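Local coordinates for eukaryotic peptide chain release factor GTP-binding subunit (Schizosaccharomyces pombe, PDB 1R5B), which belongs to the elongation factor Tu-like family of GTP-binding proteins and joins a P-loop G domain to two beta domains, at residues N271-M276 with E440-M445; G40-N45 with E267-A272. All coordinates share one frame; numbering follows the deposited sequence.

Contact 1. Residues N271-M276 with E440-M445; sequences NAPFIM and EDYQYM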
loop_
_atom_site.group_PDB
_atom_site.type_symbol
_atom_site.label_atom_id
_atom_site.label_comp_id
_atom_site.label_asym_id
_atom_site.label_seq_id
_atom_site.Cartn_x
_atom_site.Cartn_y
_atom_site.Cartn_z
ATOM N N ASN A 271 -6.516 -6.869 6.182
ATOM C CA ASN A 271 -6.873 -8.101 6.882
ATOM C C ASN A 271 -5.694 -8.675 7.649
ATOM O O ASN A 271 -5.825 -9.690 8.329
ATOM C CB ASN A 271 -7.417 -9.125 5.885
ATOM C CG ASN A 271 -8.811 -8.750 5.380
ATOM O OD1 ASN A 271 -9.052 -8.683 4.193
ATOM N ND2 ASN A 271 -9.729 -8.506 6.302
ATOM N N ALA A 272 -4.544 -8.019 7.523
ATOM C CA ALA A 272 -3.366 -8.370 8.273
ATOM C C ALA A 272 -3.526 -7.910 9.719
ATOM O O ALA A 272 -4.360 -7.052 10.020
ATOM C CB ALA A 272 -2.144 -7.688 7.656
ATOM N N PRO A 273 -2.697 -8.430 10.611
ATOM C CA PRO A 273 -2.690 -7.948 12.006
ATOM C C PRO A 273 -2.449 -6.445 12.092
ATOM O O PRO A 273 -1.651 -5.920 11.328
ATOM C CB PRO A 273 -1.511 -8.696 12.635
ATOM C CG PRO A 273 -1.280 -9.898 11.746
ATOM C CD PRO A 273 -1.688 -9.479 10.364
ATOM N N PHE A 274 -3.126 -5.770 13.007
ATOM C CA PHE A 274 -2.969 -4.333 13.225
ATOM C C PHE A 274 -1.514 -4.005 13.576
ATOM O O PHE A 274 -0.889 -4.694 14.393
ATOM C CB PHE A 274 -3.917 -3.894 14.353
ATOM C CG PHE A 274 -3.846 -2.421 14.717
ATOM C CD1 PHE A 274 -4.250 -1.442 13.825
ATOM C CD2 PHE A 274 -3.429 -2.027 15.983
ATOM C CE1 PHE A 274 -4.205 -0.079 14.172
ATOM C CE2 PHE A 274 -3.394 -0.665 16.340
ATOM C CZ PHE A 274 -3.774 0.301 15.434
ATOM N N ILE A 275 -0.985 -2.971 12.933
ATOM C CA ILE A 275 0.330 -2.420 13.229
ATOM C C ILE A 275 0.272 -0.898 13.092
ATOM O O ILE A 275 -0.118 -0.403 12.052
ATOM C CB ILE A 275 1.372 -2.958 12.249
ATOM C CG1 ILE A 275 1.432 -4.498 12.317
ATOM C CG2 ILE A 275 2.743 -2.316 12.556
ATOM C CD1 ILE A 275 2.324 -5.148 11.278
ATOM N N MET A 276 0.654 -0.170 14.139
ATOM C CA MET A 276 0.702 1.298 14.117
ATOM C C MET A 276 1.847 1.772 15.000
ATOM O O MET A 276 1.707 1.782 16.216
ATOM C CB MET A 276 -0.603 1.940 14.623
ATOM C CG MET A 276 -0.572 3.477 14.558
ATOM S SD MET A 276 -1.776 4.377 15.527
ATOM C CE MET A 276 -1.008 4.492 16.950
ATOM N N GLU A 440 9.982 -6.278 2.710
ATOM C CA GLU A 440 9.183 -7.094 1.801
ATOM C C GLU A 440 7.749 -7.314 2.309
ATOM O O GLU A 440 6.809 -7.425 1.512
ATOM C CB GLU A 440 9.896 -8.451 1.641
ATOM C CG GLU A 440 9.158 -9.513 0.830
ATOM C CD GLU A 440 9.975 -10.787 0.598
ATOM O OE1 GLU A 440 11.081 -10.940 1.180
ATOM O OE2 GLU A 440 9.499 -11.650 -0.180
ATOM N N ASP A 441 7.587 -7.394 3.627
ATOM C CA ASP A 441 6.283 -7.682 4.236
ATOM C C ASP A 441 5.482 -6.408 4.561
ATOM O O ASP A 441 4.308 -6.295 4.197
ATOM C CB ASP A 441 6.464 -8.541 5.497
ATOM C CG ASP A 441 6.980 -9.944 5.188
ATOM O OD1 ASP A 441 6.961 -10.339 4.004
ATOM O OD2 ASP A 441 7.430 -10.729 6.059
ATOM N N TYR A 442 6.133 -5.473 5.247
ATOM C CA TYR A 442 5.566 -4.181 5.604
ATOM C C TYR A 442 6.664 -3.116 5.451
ATOM O O TYR A 442 7.510 -2.932 6.332
ATOM C CB TYR A 442 5.022 -4.208 7.040
ATOM C CG TYR A 442 4.096 -5.366 7.351
ATOM C CD1 TYR A 442 4.586 -6.553 7.865
ATOM C CD2 TYR A 442 2.731 -5.266 7.140
ATOM C CE1 TYR A 442 3.745 -7.621 8.144
ATOM C CE2 TYR A 442 1.887 -6.325 7.404
ATOM C CZ TYR A 442 2.396 -7.494 7.908
ATOM O OH TYR A 442 1.554 -8.542 8.157
ATOM N N GLN A 443 6.640 -2.418 4.325
ATOM C CA GLN A 443 7.697 -1.480 3.943
ATOM C C GLN A 443 8.161 -0.529 5.050
ATOM O O GLN A 443 9.340 -0.539 5.392
ATOM C CB GLN A 443 7.274 -0.689 2.701
ATOM C CG GLN A 443 7.250 -1.537 1.438
ATOM C CD GLN A 443 7.192 -0.702 0.169
ATOM O OE1 GLN A 443 6.635 0.398 0.183
ATOM N NE2 GLN A 443 7.754 -1.223 -0.933
ATOM N N TYR A 444 7.258 0.270 5.616
ATOM C CA TYR A 444 7.639 1.260 6.626
ATOM C C TYR A 444 8.097 0.629 7.936
ATOM O O TYR A 444 8.693 1.316 8.757
ATOM C CB TYR A 444 6.519 2.276 6.883
ATOM C CG TYR A 444 6.295 3.216 5.701
ATOM C CD1 TYR A 444 5.503 2.827 4.606
ATOM C CD2 TYR A 444 6.881 4.489 5.660
ATOM C CE1 TYR A 444 5.301 3.675 3.513
ATOM C CE2 TYR A 444 6.683 5.349 4.551
ATOM C CZ TYR A 444 5.897 4.933 3.491
ATOM O OH TYR A 444 5.700 5.778 2.408
ATOM N N MET A 445 7.824 -0.659 8.133
ATOM C CA MET A 445 8.320 -1.378 9.308
ATOM C C MET A 445 9.723 -1.969 9.096
ATOM O O MET A 445 10.364 -2.412 10.055
ATOM C CB MET A 445 7.350 -2.494 9.718
ATOM C CG MET A 445 5.938 -2.022 10.091
ATOM S SD MET A 445 5.852 -0.560 11.068
ATOM C CE MET A 445 6.435 -1.162 12.505
#
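The interface between the two beta domains forms here where Y442 and M445 of 440-445 meet A272, P273 and I275 at the start of strand 275-283. The contact is apolar, and no hydrogen bond crosses it. I275 and Y442 supply the two largest shares, and the two branches of I275 serve different partners. I275 CD1 sits over one face of the Y442 ring, 4.0 Å from the ring centroid and only 6° off the normal, a CH-pi contact almost centred on the ring. It gets there because CG1 lies beside the backbone N and the chain then runs straight on to CD1 (chi2 174°), crossing the tyrosine at about a right angle. The other branch, CG2, packs against the thioether of M445, with I275 CG2 3.9 Å from M445 SD. M445 bends at both chi2 and chi3, which folds its CG, SD and CE around that one methyl. At the far end of the tyrosine, A272 CB approaches the ring edge near its plane, 3.8 Å from Y442 OH, and P273 CD lies 4.0 Å from the same oxygen. Y442 and M445 are set relative to each other by a backbone bond of 2.9 Å from M445 N to Y442 O at the beginning of helix 443-446. Beyond the two segments, Y442 also touches A295 and E437, while I275 rests on V351 and T353 of the adjacent strand 351-353. Strand 275-283 pairs with that strand through M276 and L352, and helix 443-446 leads directly into strand 447-451 of the C-terminal sheet.

Contact 2. Residues G40-N45 with E267-A272; sequences GKEHVN and ERKVNA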
loop_
_atom_site.group_PDB
_atom_site.type_symbol
_atom_site.label_atom_id
_atom_site.label_comp_id
_atom_site.label_asym_id
_atom_site.label_seq_id
_atom_site.Cartn_x
_atom_site.Cartn_y
_atom_site.Cartn_z
ATOM N N GLY A 40 12.276 -0.829 -3.140
ATOM C CA GLY A 40 11.522 -1.171 -4.338
ATOM C C GLY A 40 10.034 -0.873 -4.211
ATOM O O GLY A 40 9.519 -0.718 -3.088
ATOM N N LYS A 41 9.356 -0.786 -5.361
ATOM C CA LYS A 41 7.901 -0.588 -5.426
ATOM C C LYS A 41 7.084 -1.658 -4.689
ATOM O O LYS A 41 7.436 -2.834 -4.686
ATOM C CB LYS A 41 7.441 -0.545 -6.888
ATOM C CG LYS A 41 7.902 0.689 -7.643
ATOM C CD LYS A 41 7.688 0.548 -9.141
ATOM C CE LYS A 41 8.439 1.627 -9.917
ATOM N NZ LYS A 41 7.527 2.536 -10.617
ATOM N N GLU A 42 5.978 -1.238 -4.078
ATOM C CA GLU A 42 5.116 -2.135 -3.303
ATOM C C GLU A 42 4.356 -3.103 -4.209
ATOM O O GLU A 42 3.698 -2.678 -5.136
ATOM C CB GLU A 42 4.125 -1.311 -2.467
ATOM C CG GLU A 42 3.109 -2.123 -1.661
ATOM C CD GLU A 42 2.026 -1.262 -1.010
ATOM O OE1 GLU A 42 1.935 -0.053 -1.314
ATOM O OE2 GLU A 42 1.253 -1.802 -0.185
ATOM N N HIS A 43 4.431 -4.397 -3.919
ATOM C CA HIS A 43 3.714 -5.400 -4.692
ATOM C C HIS A 43 2.273 -5.436 -4.260
ATOM O O HIS A 43 1.988 -5.510 -3.066
ATOM C CB HIS A 43 4.286 -6.793 -4.481
ATOM C CG HIS A 43 5.626 -7.001 -5.112
ATOM N ND1 HIS A 43 6.633 -6.059 -5.057
ATOM C CD2 HIS A 43 6.135 -8.059 -5.791
ATOM C CE1 HIS A 43 7.699 -6.525 -5.680
ATOM N NE2 HIS A 43 7.423 -7.734 -6.135
ATOM N N VAL A 44 1.382 -5.437 -5.244
ATOM C CA VAL A 44 -0.065 -5.462 -5.047
ATOM C C VAL A 44 -0.687 -6.471 -6.009
ATOM O O VAL A 44 -0.206 -6.635 -7.125
ATOM C CB VAL A 44 -0.656 -4.066 -5.322
ATOM C CG1 VAL A 44 -2.139 -4.044 -5.110
ATOM C CG2 VAL A 44 0.010 -3.051 -4.421
ATOM N N ASN A 45 -1.729 -7.164 -5.561
ATOM C CA ASN A 45 -2.481 -8.091 -6.400
ATOM C C ASN A 45 -3.794 -7.456 -6.795
ATOM O O ASN A 45 -4.538 -6.958 -5.940
ATOM C CB ASN A 45 -2.789 -9.385 -5.645
ATOM C CG ASN A 45 -1.554 -10.245 -5.404
ATOM O OD1 ASN A 45 -1.541 -11.072 -4.499
ATOM N ND2 ASN A 45 -0.531 -10.063 -6.211
ATOM N N GLU A 267 -6.835 -5.200 0.403
ATOM C CA GLU A 267 -7.425 -6.240 1.257
ATOM C C GLU A 267 -6.451 -7.061 2.088
ATOM O O GLU A 267 -6.726 -7.290 3.241
ATOM C CB GLU A 267 -8.281 -7.210 0.460
ATOM C CG GLU A 267 -9.478 -6.597 -0.239
ATOM C CD GLU A 267 -10.486 -5.946 0.704
ATOM O OE1 GLU A 267 -10.522 -6.256 1.914
ATOM O OE2 GLU A 267 -11.253 -5.109 0.191
ATOM N N ARG A 268 -5.336 -7.523 1.523
ATOM C CA ARG A 268 -4.394 -8.311 2.313
ATOM C C ARG A 268 -3.863 -7.509 3.496
ATOM O O ARG A 268 -3.738 -8.037 4.598
ATOM C CB ARG A 268 -3.221 -8.826 1.474
ATOM C CG ARG A 268 -3.620 -9.886 0.448
ATOM C CD ARG A 268 -2.479 -10.427 -0.398
ATOM N NE ARG A 268 -1.764 -9.362 -1.102
ATOM C CZ ARG A 268 -0.543 -9.480 -1.604
ATOM N NH1 ARG A 268 0.121 -10.616 -1.505
ATOM N NH2 ARG A 268 0.022 -8.445 -2.210
ATOM N N LYS A 269 -3.550 -6.238 3.247
ATOM C CA LYS A 269 -3.009 -5.326 4.263
ATOM C C LYS A 269 -4.087 -4.975 5.300
ATOM O O LYS A 269 -3.799 -4.925 6.482
ATOM C CB LYS A 269 -2.487 -4.044 3.603
ATOM C CG LYS A 269 -1.365 -3.352 4.308
ATOM C CD LYS A 269 -1.028 -1.998 3.652
ATOM C CE LYS A 269 -0.116 -2.120 2.440
ATOM N NZ LYS A 269 -0.103 -0.838 1.625
ATOM N N VAL A 270 -5.318 -4.757 4.850
ATOM C CA VAL A 270 -6.435 -4.476 5.759
ATOM C C VAL A 270 -6.706 -5.659 6.698
ATOM O O VAL A 270 -7.070 -5.470 7.864
ATOM C CB VAL A 270 -7.744 -4.165 4.976
ATOM C CG1 VAL A 270 -8.977 -4.100 5.918
ATOM C CG2 VAL A 270 -7.611 -2.862 4.193
ATOM N N ASN A 271 -6.516 -6.869 6.182
ATOM C CA ASN A 271 -6.873 -8.101 6.882
ATOM C C ASN A 271 -5.694 -8.675 7.649
ATOM O O ASN A 271 -5.825 -9.690 8.329
ATOM C CB ASN A 271 -7.417 -9.125 5.885
ATOM C CG ASN A 271 -8.811 -8.750 5.380
ATOM O OD1 ASN A 271 -9.052 -8.683 4.193
ATOM N ND2 ASN A 271 -9.729 -8.506 6.302
ATOM N N ALA A 272 -4.544 -8.019 7.523
ATOM C CA ALA A 272 -3.366 -8.370 8.273
ATOM C C ALA A 272 -3.526 -7.910 9.719
ATOM O O ALA A 272 -4.360 -7.052 10.020
ATOM C CB ALA A 272 -2.144 -7.688 7.656
#
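E42 and K269 approach from opposite directions and join in a salt bridge, with K269 NZ donating to E42 OE2. In the model K269 NZ lies 2.5 Å from E42 OE2, very short for such a bond, so the exact value is doubtful. E42 keeps CG anti to its backbone N (chi1 177°) and stays extended, carrying the carboxylate away from the strand to the lysine; its other oxygen, OE1, pairs with R121, so the carboxylate has a basic partner at each oxygen, which probably spreads its charge. R268 has its main partner elsewhere: NH2 forms a salt bridge with D146 OD2, an oxygen that also accepts the backbone N of N45. The guanidinium is stacked by the N45 side-chain amide over one face, the planes 27° apart, while H43 O lies near its edge, 3.6 Å from R268 NH2. K41 NZ is held by the carbonyls of T118 and E119, and K41 O receives a weak bond from H43 ND1. On the helix, N271 N reaches E267 O at 3.0 Å, and E267 OE2 accepts from the backbone N of N182. The E42-K269 salt bridge and the N45-R268 stack thus join helix 267-270 to strand 42-50, an inner strand of the G-domain sheet that leads to a probable P-loop, the Walker A motif of this GTPase family.

From the N terminus the chain passes through 40-45, traverses the G domain and returns at 267-272, where contact 2 closes a loop of 221 residues. Contact 1 begins on that returning segment, sharing N271 and A272, and closes a second loop of 163 residues between 276 and 440, rich in strand and without helix. The loops therefore follow one another instead of nesting or crossing. Contact 2 ties the G-domain sheet to the short helix before the middle beta domain; contact 1 ties that domain to the C-terminal one. A weak hydrogen bond from Q443 NE2 to G40 O also links the outer segments, so that the two contacts and this bond lie where the three domains meet.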